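Local atomic coordinates of TRNA threonylcarbamoyladenosine dehydratase (Escherichia coli, PDB entry 4D7A), a protein that catalyses the ATP-dependent dehydration of threonylcarbamoyladenosine at position 37 of tRNAs reading codons that begin with adenine, giving its cyclic form. Residues C34-G39 with T58-D63; D63-T68 with D79-A84. All blocks are in the same frame, centred on the assembly; numbering follows the deposited sequence.

Contact 1: C34-G39 with T58-D63; sequences CVVGIG and TLIDMD. With AMP (adenosine monophosphate), chain K.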
ATOM      1  N   CYS B  34       7.068  -6.098  16.385  1.00 12.59           N
ATOM      2  CA  CYS B  34       6.538  -4.930  17.068  1.00 13.33           C
ATOM      3  C   CYS B  34       6.452  -3.771  16.088  1.00 17.84           C
ATOM      4  O   CYS B  34       7.451  -3.428  15.445  1.00 16.57           O
ATOM      5  CB  CYS B  34       7.448  -4.544  18.233  1.00 16.04           C
ATOM      6  SG  CYS B  34       6.838  -3.155  19.229  1.00 21.06           S
ATOM      7  N   VAL B  35       5.279  -3.150  15.997  1.00 12.23           N
ATOM      8  CA  VAL B  35       5.135  -1.916  15.214  1.00 11.13           C
ATOM      9  C   VAL B  35       4.923  -0.760  16.167  1.00 18.21           C
ATOM     10  O   VAL B  35       3.965  -0.764  16.945  1.00 15.49           O
ATOM     11  CB  VAL B  35       3.953  -1.970  14.233  1.00 16.38           C
ATOM     12  CG1 VAL B  35       3.958  -0.730  13.343  1.00 13.47           C
ATOM     13  CG2 VAL B  35       4.055  -3.219  13.366  1.00 14.33           C
ATOM     14  N   VAL B  36       5.825   0.216  16.124  1.00 13.31           N
ATOM     15  CA  VAL B  36       5.715   1.393  16.991  1.00 13.80           C
ATOM     16  C   VAL B  36       5.229   2.593  16.184  1.00 16.57           C
ATOM     17  O   VAL B  36       5.928   3.087  15.289  1.00 17.92           O
ATOM     18  CB  VAL B  36       7.047   1.746  17.670  1.00 15.24           C
ATOM     19  CG1 VAL B  36       6.787   2.781  18.754  1.00 16.21           C
ATOM     20  CG2 VAL B  36       7.691   0.500  18.278  1.00 15.69           C
ATOM     21  N   GLY B  37       4.024   3.049  16.507  1.00 18.14           N
ATOM     22  CA  GLY B  37       3.366   4.114  15.766  1.00 17.99           C
ATOM     23  C   GLY B  37       2.429   3.494  14.749  1.00 18.96           C
ATOM     24  O   GLY B  37       2.874   2.892  13.782  1.00 17.89           O
ATOM     25  N   ILE B  38       1.130   3.653  14.961  1.00 15.74           N
ATOM     26  CA  ILE B  38       0.131   3.030  14.087  1.00 12.58           C
ATOM     27  C   ILE B  38      -0.569   4.132  13.269  1.00 19.33           C
ATOM     28  O   ILE B  38      -1.802   4.270  13.284  1.00 20.28           O
ATOM     29  CB  ILE B  38      -0.895   2.204  14.921  1.00 15.72           C
ATOM     30  CG1 ILE B  38      -0.164   1.325  15.948  1.00 20.25           C
ATOM     31  CG2 ILE B  38      -1.769   1.315  14.015  1.00 17.19           C
ATOM     32  CD1 ILE B  38       0.847   0.350  15.316  1.00 22.94           C
ATOM     33  N   GLY B  39       0.230   4.928  12.559  1.00 17.37           N
ATOM     34  CA  GLY B  39      -0.299   6.058  11.808  1.00 16.46           C
ATOM     35  C   GLY B  39      -0.238   5.872  10.304  1.00 20.61           C
ATOM     36  O   GLY B  39      -0.522   4.786   9.787  1.00 17.26           O
ATOM     37  N   THR B  58       2.860  -6.958  18.069  1.00 12.67           N
ATOM     38  CA  THR B  58       2.591  -5.979  19.116  1.00 16.98           C
ATOM     39  C   THR B  58       2.442  -4.603  18.473  1.00 18.07           C
ATOM     40  O   THR B  58       3.230  -4.235  17.583  1.00 15.96           O
ATOM     41  CB  THR B  58       3.710  -5.946  20.181  1.00 19.59           C
ATOM     42  OG1 THR B  58       3.709  -7.183  20.909  1.00 21.22           O
ATOM     43  CG2 THR B  58       3.484  -4.795  21.163  1.00 20.78           C
ATOM     44  N   LEU B  59       1.417  -3.860  18.903  1.00 14.01           N
ATOM     45  CA  LEU B  59       1.161  -2.513  18.403  1.00 14.29           C
ATOM     46  C   LEU B  59       1.327  -1.506  19.531  1.00 18.68           C
ATOM     47  O   LEU B  59       0.690  -1.646  20.583  1.00 19.58           O
ATOM     48  CB  LEU B  59      -0.253  -2.390  17.841  1.00 14.47           C
ATOM     49  CG  LEU B  59      -0.667  -3.417  16.791  1.00 17.46           C
ATOM     50  CD1 LEU B  59      -2.111  -3.162  16.385  1.00 24.70           C
ATOM     51  CD2 LEU B  59       0.263  -3.335  15.576  1.00 17.31           C
ATOM     52  N   ILE B  60       2.169  -0.498  19.315  1.00 16.00           N
ATOM     53  CA  ILE B  60       2.403   0.518  20.349  1.00 19.89           C
ATOM     54  C   ILE B  60       2.041   1.918  19.856  1.00 19.38           C
ATOM     55  O   ILE B  60       2.678   2.456  18.955  1.00 20.60           O
ATOM     56  CB  ILE B  60       3.870   0.514  20.847  1.00 18.27           C
ATOM     57  CG1 ILE B  60       4.296  -0.909  21.230  1.00 19.84           C
ATOM     58  CG2 ILE B  60       4.028   1.490  22.041  1.00 20.99           C
ATOM     59  CD1 ILE B  60       5.677  -1.011  21.913  1.00 20.14           C
ATOM     60  N   ASP B  61       1.006   2.495  20.464  1.00 21.81           N
ATOM     61  CA  ASP B  61       0.544   3.847  20.145  1.00 18.33           C
ATOM     62  C   ASP B  61      -0.452   4.256  21.223  1.00 21.29           C
ATOM     63  O   ASP B  61      -1.174   3.401  21.731  1.00 25.33           O
ATOM     64  CB  ASP B  61      -0.133   3.891  18.762  1.00 21.85           C
ATOM     65  CG  ASP B  61      -0.086   5.270  18.116  1.00 30.13           C
ATOM     66  OD1 ASP B  61      -0.188   6.297  18.834  1.00 28.98           O
ATOM     67  OD2 ASP B  61       0.028   5.327  16.870  1.00 22.33           O
ATOM     68  N   MET B  62      -0.503   5.541  21.577  1.00 22.56           N
ATOM     69  CA  MET B  62      -1.495   5.986  22.555  1.00 19.90           C
ATOM     70  C   MET B  62      -2.538   6.889  21.896  1.00 22.51           C
ATOM     71  O   MET B  62      -3.467   7.351  22.564  1.00 26.64           O
ATOM     72  CB  MET B  62      -0.847   6.740  23.746  1.00 26.32           C
ATOM     73  CG  MET B  62      -1.703   6.729  25.022  1.00117.13           C
ATOM     74  SD  MET B  62      -1.141   7.723  26.433  1.00 61.78           S
ATOM     75  CE  MET B  62       0.543   7.193  26.680  1.00 89.99           C
ATOM     76  N   ASP B  63      -2.401   7.146  20.595  1.00 23.13           N
ATOM     77  CA  ASP B  63      -3.295   8.094  19.927  1.00 21.03           C
ATOM     78  C   ASP B  63      -4.648   7.496  19.562  1.00 27.60           C
ATOM     79  O   ASP B  63      -4.805   6.279  19.477  1.00 24.30           O
ATOM     80  CB  ASP B  63      -2.646   8.665  18.659  1.00 25.95           C
ATOM     81  CG  ASP B  63      -1.745   9.845  18.947  1.00 99.09           C
ATOM     82  OD1 ASP B  63      -1.577  10.192  20.135  1.00 93.07           O
ATOM     83  OD2 ASP B  63      -1.205  10.430  17.985  1.00108.56           O
TER
HETATM   84  P   AMP K 401       1.251  10.187  11.030  1.00 35.89           P
HETATM   85  O1P AMP K 401       0.761   9.573   9.748  1.00 60.76           O
HETATM   86  O2P AMP K 401       0.282  11.214  11.578  1.00 36.48           O
HETATM   87  O3P AMP K 401       2.666  10.738  10.969  1.00 35.16           O
HETATM   88  O5' AMP K 401       1.288   8.994  12.105  1.00 50.79           O
HETATM   89  C5' AMP K 401       2.203   8.988  13.215  1.00 38.94           C
HETATM   90  C4' AMP K 401       1.806   8.003  14.301  1.00 39.65           C
HETATM   91  O4' AMP K 401       2.940   7.713  15.188  1.00 43.41           O
HETATM   92  C3' AMP K 401       0.656   8.468  15.215  1.00 67.60           C
HETATM   93  O3' AMP K 401      -0.322   7.434  15.342  1.00 24.99           O
HETATM   94  C2' AMP K 401       1.344   8.687  16.570  1.00112.61           C
HETATM   95  O2' AMP K 401       0.524   8.514  17.707  1.00 44.57           O
HETATM   96  C1' AMP K 401       2.461   7.657  16.518  1.00 54.81           C
HETATM   97  N9  AMP K 401       3.529   7.918  17.496  1.00 42.84           N
HETATM   98  C8  AMP K 401       4.141   9.111  17.655  1.00101.90           C
HETATM   99  N7  AMP K 401       5.046   9.087  18.669  1.00 41.82           N
HETATM  100  C5  AMP K 401       5.005   7.856  19.208  1.00 58.54           C
HETATM  101  C6  AMP K 401       5.712   7.162  20.312  1.00 52.62           C
HETATM  102  N6  AMP K 401       6.639   7.793  21.052  1.00 79.25           N
HETATM  103  N1  AMP K 401       5.411   5.877  20.569  1.00 29.81           N
HETATM  104  C2  AMP K 401       4.460   5.235  19.847  1.00 36.84           C
HETATM  105  N3  AMP K 401       3.778   5.792  18.829  1.00 30.56           N
HETATM  106  C4  AMP K 401       3.992   7.087  18.454  1.00 81.78           C

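Contact 2: D63-T68 with D79-A84; sequences DDVCVT and DNVGLA. With AMP (adenosine monophosphate), chain K.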
ATOM      1  N   ASP B  63      -2.401   7.146  20.595  1.00 23.13           N
ATOM      2  CA  ASP B  63      -3.295   8.094  19.927  1.00 21.03           C
ATOM      3  C   ASP B  63      -4.648   7.496  19.562  1.00 27.60           C
ATOM      4  O   ASP B  63      -4.805   6.279  19.477  1.00 24.30           O
ATOM      5  CB  ASP B  63      -2.646   8.665  18.659  1.00 25.95           C
ATOM      6  CG  ASP B  63      -1.745   9.845  18.947  1.00 99.09           C
ATOM      7  OD1 ASP B  63      -1.577  10.192  20.135  1.00 93.07           O
ATOM      8  OD2 ASP B  63      -1.205  10.430  17.985  1.00108.56           O
ATOM      9  N   ASP B  64      -5.617   8.381  19.353  1.00 24.16           N
ATOM     10  CA  ASP B  64      -6.962   7.995  18.947  1.00 22.55           C
ATOM     11  C   ASP B  64      -7.170   8.240  17.453  1.00 22.99           C
ATOM     12  O   ASP B  64      -6.493   9.084  16.860  1.00 26.47           O
ATOM     13  CB  ASP B  64      -7.997   8.788  19.750  1.00 27.17           C
ATOM     14  CG  ASP B  64      -7.939   8.479  21.234  1.00 60.14           C
ATOM     15  OD1 ASP B  64      -7.571   7.342  21.596  1.00 60.16           O
ATOM     16  OD2 ASP B  64      -8.250   9.377  22.044  1.00 60.00           O
ATOM     17  N   VAL B  65      -8.113   7.523  16.849  1.00 19.86           N
ATOM     18  CA  VAL B  65      -8.461   7.762  15.446  1.00 22.75           C
ATOM     19  C   VAL B  65      -9.129   9.131  15.294  1.00 28.17           C
ATOM     20  O   VAL B  65     -10.077   9.441  16.009  1.00 25.38           O
ATOM     21  CB  VAL B  65      -9.400   6.668  14.894  1.00 21.81           C
ATOM     22  CG1 VAL B  65      -9.752   6.952  13.431  1.00 22.56           C
ATOM     23  CG2 VAL B  65      -8.753   5.285  15.027  1.00 20.98           C
ATOM     24  N   CYS B  66      -8.616   9.942  14.371  0.53 22.39           N
ATOM     25  CA  CYS B  66      -9.168  11.266  14.092  0.53 24.51           C
ATOM     26  C   CYS B  66      -9.693  11.333  12.660  0.53 31.12           C
ATOM     27  O   CYS B  66      -9.203  10.624  11.784  0.53 23.31           O
ATOM     28  CB  CYS B  66      -8.112  12.348  14.318  0.53 26.91           C
ATOM     29  SG  CYS B  66      -8.696  14.027  14.003  0.53 39.53           S
ATOM     30  N   VAL B  67     -10.678  12.191  12.412  1.00 27.81           N
ATOM     31  CA  VAL B  67     -11.240  12.308  11.064  1.00 20.27           C
ATOM     32  C   VAL B  67     -10.178  12.743  10.047  1.00 20.26           C
ATOM     33  O   VAL B  67     -10.190  12.301   8.894  1.00 22.26           O
ATOM     34  CB  VAL B  67     -12.436  13.290  11.041  1.00 31.69           C
ATOM     35  CG1 VAL B  67     -12.004  14.675  11.488  1.00 43.36           C
ATOM     36  CG2 VAL B  67     -13.060  13.329   9.663  1.00 38.45           C
ATOM     37  N   THR B  68      -9.212  13.543  10.499  1.00 19.55           N
ATOM     38  CA  THR B  68      -8.144  14.011   9.627  1.00 18.01           C
ATOM     39  C   THR B  68      -7.139  12.904   9.248  1.00 16.13           C
ATOM     40  O   THR B  68      -6.300  13.130   8.378  1.00 20.71           O
ATOM     41  CB  THR B  68      -7.378  15.194  10.271  1.00 26.97           C
ATOM     42  OG1 THR B  68      -6.830  14.782  11.525  1.00 24.92           O
ATOM     43  CG2 THR B  68      -8.318  16.366  10.510  1.00 27.06           C
ATOM     44  N   ASP B  79     -16.900   5.131  11.569  1.00 31.12           N
ATOM     45  CA  ASP B  79     -17.273   4.484  12.819  1.00 40.55           C
ATOM     46  C   ASP B  79     -16.114   4.290  13.801  1.00 39.08           C
ATOM     47  O   ASP B  79     -16.345   3.928  14.953  1.00 31.51           O
ATOM     48  CB  ASP B  79     -17.946   3.139  12.534  1.00 39.59           C
ATOM     49  CG  ASP B  79     -19.352   3.301  11.967  1.00 56.77           C
ATOM     50  OD1 ASP B  79     -19.902   4.424  12.045  1.00 52.29           O
ATOM     51  OD2 ASP B  79     -19.912   2.308  11.456  1.00 63.13           O
ATOM     52  N   ASN B  80     -14.877   4.514  13.358  1.00 23.35           N
ATOM     53  CA  ASN B  80     -13.727   4.330  14.241  1.00 21.78           C
ATOM     54  C   ASN B  80     -13.243   5.619  14.915  1.00 25.27           C
ATOM     55  O   ASN B  80     -12.431   5.576  15.840  1.00 25.25           O
ATOM     56  CB  ASN B  80     -12.562   3.696  13.470  1.00 21.03           C
ATOM     57  CG  ASN B  80     -12.840   2.258  13.079  1.00 31.53           C
ATOM     58  OD1 ASN B  80     -13.662   1.589  13.698  1.00 28.76           O
ATOM     59  ND2 ASN B  80     -12.140   1.768  12.064  1.00 24.71           N
ATOM     60  N   VAL B  81     -13.740   6.760  14.456  1.00 25.88           N
ATOM     61  CA  VAL B  81     -13.265   8.045  14.960  1.00 28.40           C
ATOM     62  C   VAL B  81     -13.510   8.125  16.466  1.00 27.30           C
ATOM     63  O   VAL B  81     -14.616   7.857  16.936  1.00 27.47           O
ATOM     64  CB  VAL B  81     -13.961   9.216  14.238  1.00 32.01           C
ATOM     65  CG1 VAL B  81     -13.644  10.557  14.918  1.00 29.71           C
ATOM     66  CG2 VAL B  81     -13.561   9.238  12.769  1.00 30.93           C
ATOM     67  N   GLY B  82     -12.473   8.476  17.221  1.00 29.15           N
ATOM     68  CA  GLY B  82     -12.587   8.580  18.666  1.00 30.92           C
ATOM     69  C   GLY B  82     -12.097   7.365  19.436  1.00 31.98           C
ATOM     70  O   GLY B  82     -11.903   7.431  20.643  1.00 29.52           O
ATOM     71  N   LEU B  83     -11.899   6.250  18.743  1.00 21.30           N
ATOM     72  CA  LEU B  83     -11.397   5.034  19.376  1.00 22.95           C
ATOM     73  C   LEU B  83      -9.872   5.016  19.352  1.00 24.11           C
ATOM     74  O   LEU B  83      -9.255   5.724  18.561  1.00 25.02           O
ATOM     75  CB  LEU B  83     -11.957   3.797  18.677  1.00 21.95           C
ATOM     76  CG  LEU B  83     -13.488   3.704  18.641  1.00 29.26           C
ATOM     77  CD1 LEU B  83     -13.939   2.470  17.886  1.00 26.82           C
ATOM     78  CD2 LEU B  83     -14.059   3.720  20.057  1.00 26.72           C
ATOM     79  N   ALA B  84      -9.266   4.232  20.239  1.00 26.57           N
ATOM     80  CA  ALA B  84      -7.814   4.109  20.269  1.00 28.46           C
ATOM     81  C   ALA B  84      -7.320   3.412  19.002  1.00 26.89           C
ATOM     82  O   ALA B  84      -7.818   2.344  18.639  1.00 25.21           O
ATOM     83  CB  ALA B  84      -7.363   3.353  21.521  1.00 25.99           C
TER
HETATM   84  P   AMP K 401       1.251  10.187  11.030  1.00 35.89           P
HETATM   85  O1P AMP K 401       0.761   9.573   9.748  1.00 60.76           O
HETATM   86  O2P AMP K 401       0.282  11.214  11.578  1.00 36.48           O
HETATM   87  O3P AMP K 401       2.666  10.738  10.969  1.00 35.16           O
HETATM   88  O5' AMP K 401       1.288   8.994  12.105  1.00 50.79           O
HETATM   89  C5' AMP K 401       2.203   8.988  13.215  1.00 38.94           C
HETATM   90  C4' AMP K 401       1.806   8.003  14.301  1.00 39.65           C
HETATM   91  O4' AMP K 401       2.940   7.713  15.188  1.00 43.41           O
HETATM   92  C3' AMP K 401       0.656   8.468  15.215  1.00 67.60           C
HETATM   93  O3' AMP K 401      -0.322   7.434  15.342  1.00 24.99           O
HETATM   94  C2' AMP K 401       1.344   8.687  16.570  1.00112.61           C
HETATM   95  O2' AMP K 401       0.524   8.514  17.707  1.00 44.57           O
HETATM   96  C1' AMP K 401       2.461   7.657  16.518  1.00 54.81           C
HETATM   97  N9  AMP K 401       3.529   7.918  17.496  1.00 42.84           N
HETATM   98  C8  AMP K 401       4.141   9.111  17.655  1.00101.90           C
HETATM   99  N7  AMP K 401       5.046   9.087  18.669  1.00 41.82           N
HETATM  100  C5  AMP K 401       5.005   7.856  19.208  1.00 58.54           C
HETATM  101  C6  AMP K 401       5.712   7.162  20.312  1.00 52.62           C
HETATM  102  N6  AMP K 401       6.639   7.793  21.052  1.00 79.25           N
HETATM  103  N1  AMP K 401       5.411   5.877  20.569  1.00 29.81           N
HETATM  104  C2  AMP K 401       4.460   5.235  19.847  1.00 36.84           C
HETATM  105  N3  AMP K 401       3.778   5.792  18.829  1.00 30.56           N
HETATM  106  C4  AMP K 401       3.992   7.087  18.454  1.00 81.78           C

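Contact 1: C34-G39 with T58-D63
T58 opens the pairing by giving its carbonyl O to V35 N at 2.8 Å, while its hydroxyl turns to H32. L59 lies on the sheet face of V35 and beneath helix 42-51; its CD2 touches I38 CD1 at 3.7 Å, the two side chains crossing at about a right angle. I60 works on the other face. CG1 beside its own backbone N (chi1 -51°) sends CD1 over C34 SG, 3.6 Å away. The backbone of I60 is gripped twice, its N by V35 O and its O by G37 N at 2.9 Å, which carries the parallel pairing just beyond the strand end. Strands 32-36 and 56-60 with helix 42-51 form the first beta-alpha-beta unit of a Rossmann-type fold, and G37 and G39 belong to a glycine-rich turn consistent with its GxGxxG motif; a side chain on G39 would clash with AMP O5', and one on G37 would be crowded by AMP O4' and jammed against the carbonyl of V36. D61 follows, a carboxylate shared between protein and nucleotide. OD2 takes I38 N on its anti side at 2.8 Å and also accepts from the ribose O3' of AMP at 2.6 Å. OD1 receives D63 N from above the carboxylate plane, closing an Asx turn. D63 OD2 and D61 OD1 both lie 2.6 Å from AMP O2', whose single proton could go to either.

Contact 2: D63-T68 with D79-A84
V65 and the type II beta turn from N80 to L83 are joined by a pair of backbone hydrogen bonds, the loop between strand 56-60 and helix 85-96 folding back on itself just before that helix begins. V65 N reaches L83 O at 2.7 Å in a nearly straight bond, and V65 O accepts from G82 N, which comes in tilted 22° from the carbonyl plane. Packing is tight around the buried V65 side chain: CB sits 3.4 Å from N80 O, the carbonyl that also accepts L83 N to close the turn. The V65 chi1 of 180° carries CG1 across from the backbone N, near V81 CA, and leaves CG2 against L83 O. G82 has a positive phi of 98°, at which a side chain would jam against the carbonyl of V81. The fit is looser on the exposed side, made by V81, G82 and D64, where V81 CG2 comes no nearer than 4.1 Å to V67 N. V67 is also touched by R12 of the second subunit. The D63 side chain leaves its backbone away from 79-84 and touches K85; an alanine here would probably leave the AMP ribose O2' with D61 OD1 as the one remaining carboxylate acceptor of the pair. Next to D63, the exposed D64 brings OD1 to 3.5 Å from CA of A84, the residue at the N-cap position of helix 85-96.

All the residues that touch in contact 1 are buried, and its centre lies about 9 Å from the centre of the chain, whereas contact 2 is a surface contact centred about 20 Å out, with V65 its one buried residue. The first joins neighbouring parallel strands through regular backbone pairing with apolar side chains on both sheet faces; the second joins two pieces of one irregular loop through two backbone bonds and one buried valine set against turn carbonyls. D63 belongs to both, ending 58-63 and opening 63-68. Contact 1 meets AMP from the adenine along the ribose to O5', contact 2 through D63 alone, and only 63-68 with 79-84 reaches the second subunit.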